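Local atomic coordinates of tyrosyl-tRNA synthetase (Pyrococcus horikoshii, PDB entry 2CYC), a protein that is a homodimeric tyrosine-tRNA ligase that probably activates tyrosine with ATP and transfers it to the acceptor end of tRNA(Tyr). Residues Leu72-Ser77 with Val119-Ile124. Sequence-based numbering, arbitrary orientation.
Sequences LADWHS and VLASEI. With TYR (tyrosine), chain C.
Asp74, in the first turn of helix 74-79, meets Ser122, which follows the end of strand 117-120. Its CB lies 4.1 Å from Leu120 CD1, and with chi1 at 55°, CG sits between the backbone N and the carbonyl carbon, which turns the carboxylate toward Ser122. OD2 takes the hydroxyl of Ser122 on its syn lone pair, OG to OD2 being 2.7 Å, while the branched end of Leu120, CG foremost, packs against the same oxygen. OD1 receives a weak bond from Ser122 N and another from Trp75 N, and touches Ala121 CB at 3.2 Å. A short acid thus suits the place, and serine answers it with a hydroxyl close to its own amide. With an alanine here, the Ser122 hydroxyl would probably lose this acceptor and be free to turn, both amides would lose OD1, and a gap would open beside Leu120.

Just before this link in the chain, the two strands end side by side, as neighbouring parallel strands of the Rossmann-like nucleotide-binding fold of class I synthetases. Leu72 N donates to Val119 O, and Leu72 O accepts from Ala121 N at 2.8 Å and also from Asp74 N, the second bond closing an inverse gamma turn centred on Ala73.

At this strand end lies the tyrosine pocket. Ala73, small enough to let the substrate close, puts CB 3.5 Å from CD2 of the bound tyrosine. Histidine suits position His76 because its flat ring can lay one face over CE2 of that ligand, meet the Ala121 methyl at its edge, and still offer NE2 for a weak hydrogen bond to tyrosine-binding Asp175.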
loop_
_atom_site.group_PDB
_atom_site.type_symbol
_atom_site.label_atom_id
_atom_site.label_comp_id
_atom_site.label_asym_id
_atom_site.label_seq_id
_atom_site.Cartn_x
_atom_site.Cartn_y
_atom_site.Cartn_z
ATOM N N LEU A 72 -9.758 15.585 -7.762
ATOM C CA LEU A 72 -9.628 14.828 -9.009
ATOM C C LEU A 72 -8.644 13.686 -8.728
ATOM O O LEU A 72 -7.423 13.890 -8.678
ATOM C CB LEU A 72 -9.108 15.757 -10.113
ATOM C CG LEU A 72 -9.861 17.095 -10.216
ATOM C CD1 LEU A 72 -9.047 18.129 -11.000
ATOM C CD2 LEU A 72 -11.213 16.871 -10.868
ATOM N N ALA A 73 -9.190 12.489 -8.540
ATOM C CA ALA A 73 -8.393 11.310 -8.180
ATOM C C ALA A 73 -7.637 10.658 -9.332
ATOM O O ALA A 73 -8.009 9.561 -9.771
ATOM C CB ALA A 73 -9.307 10.282 -7.497
ATOM N N ASP A 74 -6.556 11.304 -9.790
ATOM C CA ASP A 74 -5.800 10.779 -10.924
ATOM C C ASP A 74 -5.078 9.446 -10.715
ATOM O O ASP A 74 -5.341 8.500 -11.462
ATOM C CB ASP A 74 -4.842 11.854 -11.511
ATOM C CG ASP A 74 -3.891 12.474 -10.481
ATOM O OD1 ASP A 74 -4.009 12.212 -9.261
ATOM O OD2 ASP A 74 -3.013 13.253 -10.918
ATOM N N TRP A 75 -4.193 9.345 -9.720
ATOM C CA TRP A 75 -3.495 8.075 -9.487
ATOM C C TRP A 75 -4.508 6.980 -9.183
ATOM O O TRP A 75 -4.325 5.826 -9.585
ATOM C CB TRP A 75 -2.504 8.170 -8.317
ATOM C CG TRP A 75 -1.253 8.928 -8.623
ATOM C CD1 TRP A 75 -1.079 9.871 -9.604
ATOM C CD2 TRP A 75 -0.026 8.890 -7.881
ATOM N NE1 TRP A 75 0.179 10.424 -9.510
ATOM C CE2 TRP A 75 0.846 9.844 -8.464
ATOM C CE3 TRP A 75 0.422 8.149 -6.776
ATOM C CZ2 TRP A 75 2.143 10.077 -7.977
ATOM C CZ3 TRP A 75 1.714 8.380 -6.287
ATOM C CH2 TRP A 75 2.558 9.339 -6.892
ATOM N N HIS A 76 -5.575 7.340 -8.473
ATOM C CA HIS A 76 -6.613 6.372 -8.125
ATOM C C HIS A 76 -7.218 5.794 -9.404
ATOM O O HIS A 76 -7.425 4.590 -9.507
ATOM C CB HIS A 76 -7.738 7.024 -7.300
ATOM C CG HIS A 76 -7.263 7.747 -6.078
ATOM N ND1 HIS A 76 -6.548 8.925 -6.140
ATOM C CD2 HIS A 76 -7.448 7.486 -4.760
ATOM C CE1 HIS A 76 -6.319 9.362 -4.912
ATOM N NE2 HIS A 76 -6.854 8.506 -4.057
ATOM N N SER A 77 -7.509 6.662 -10.368
ATOM C CA SER A 77 -8.092 6.241 -11.641
ATOM C C SER A 77 -7.100 5.393 -12.428
ATOM O O SER A 77 -7.487 4.462 -13.132
ATOM C CB SER A 77 -8.499 7.465 -12.471
ATOM O OG SER A 77 -9.438 8.260 -11.773
ATOM N N VAL A 119 -8.458 20.315 -6.576
ATOM C CA VAL A 119 -7.165 19.698 -6.285
ATOM C C VAL A 119 -6.931 18.416 -7.084
ATOM O O VAL A 119 -7.748 17.496 -7.052
ATOM C CB VAL A 119 -7.071 19.363 -4.766
ATOM C CG1 VAL A 119 -5.866 18.493 -4.476
ATOM C CG2 VAL A 119 -6.990 20.656 -3.949
ATOM N N LEU A 120 -5.822 18.365 -7.816
ATOM C CA LEU A 120 -5.462 17.166 -8.566
ATOM C C LEU A 120 -4.808 16.274 -7.505
ATOM O O LEU A 120 -3.859 16.704 -6.852
ATOM C CB LEU A 120 -4.453 17.518 -9.666
ATOM C CG LEU A 120 -4.100 16.406 -10.662
ATOM C CD1 LEU A 120 -5.374 15.897 -11.334
ATOM C CD2 LEU A 120 -3.114 16.931 -11.706
ATOM N N ALA A 121 -5.299 15.048 -7.322
ATOM C CA ALA A 121 -4.749 14.158 -6.282
ATOM C C ALA A 121 -3.228 14.106 -6.229
ATOM O O ALA A 121 -2.641 14.163 -5.146
ATOM C CB ALA A 121 -5.305 12.727 -6.435
ATOM N N SER A 122 -2.587 13.996 -7.385
ATOM C CA SER A 122 -1.130 13.915 -7.407
ATOM C C SER A 122 -0.442 15.074 -6.673
ATOM O O SER A 122 0.717 14.949 -6.275
ATOM C CB SER A 122 -0.628 13.806 -8.857
ATOM O OG SER A 122 -1.193 14.807 -9.679
ATOM N N GLU A 123 -1.154 16.185 -6.480
ATOM C CA GLU A 123 -0.592 17.322 -5.759
ATOM C C GLU A 123 -0.214 16.861 -4.350
ATOM O O GLU A 123 0.792 17.309 -3.795
ATOM C CB GLU A 123 -1.605 18.477 -5.657
ATOM C CG GLU A 123 -2.083 19.067 -6.993
ATOM C CD GLU A 123 -3.137 20.172 -6.817
ATOM O OE1 GLU A 123 -3.876 20.471 -7.788
ATOM O OE2 GLU A 123 -3.220 20.744 -5.706
ATOM N N ILE A 124 -1.018 15.977 -3.756
ATOM C CA ILE A 124 -0.674 15.492 -2.423
ATOM C C ILE A 124 0.008 14.127 -2.480
ATOM O O ILE A 124 0.846 13.827 -1.635
ATOM C CB ILE A 124 -1.911 15.403 -1.466
ATOM C CG1 ILE A 124 -2.888 14.322 -1.935
ATOM C CG2 ILE A 124 -2.615 16.761 -1.393
ATOM C CD1 ILE A 124 -4.069 14.099 -0.966
HETATM N N TYR C . -13.672 6.092 -5.028
HETATM C CA TYR C . -14.323 7.292 -5.635
HETATM C C TYR C . -15.197 6.883 -6.819
HETATM O O TYR C . -15.126 5.703 -7.227
HETATM C CB TYR C . -13.255 8.297 -6.095
HETATM C CG TYR C . -12.435 8.874 -4.957
HETATM C CD1 TYR C . -13.040 9.612 -3.939
HETATM C CD2 TYR C . -11.052 8.684 -4.898
HETATM C CE1 TYR C . -12.283 10.145 -2.881
HETATM C CE2 TYR C . -10.291 9.216 -3.858
HETATM C CZ TYR C . -10.908 9.939 -2.852
HETATM O OH TYR C . -10.145 10.451 -1.816
HETATM O OXT TYR C . -15.936 7.748 -7.329
#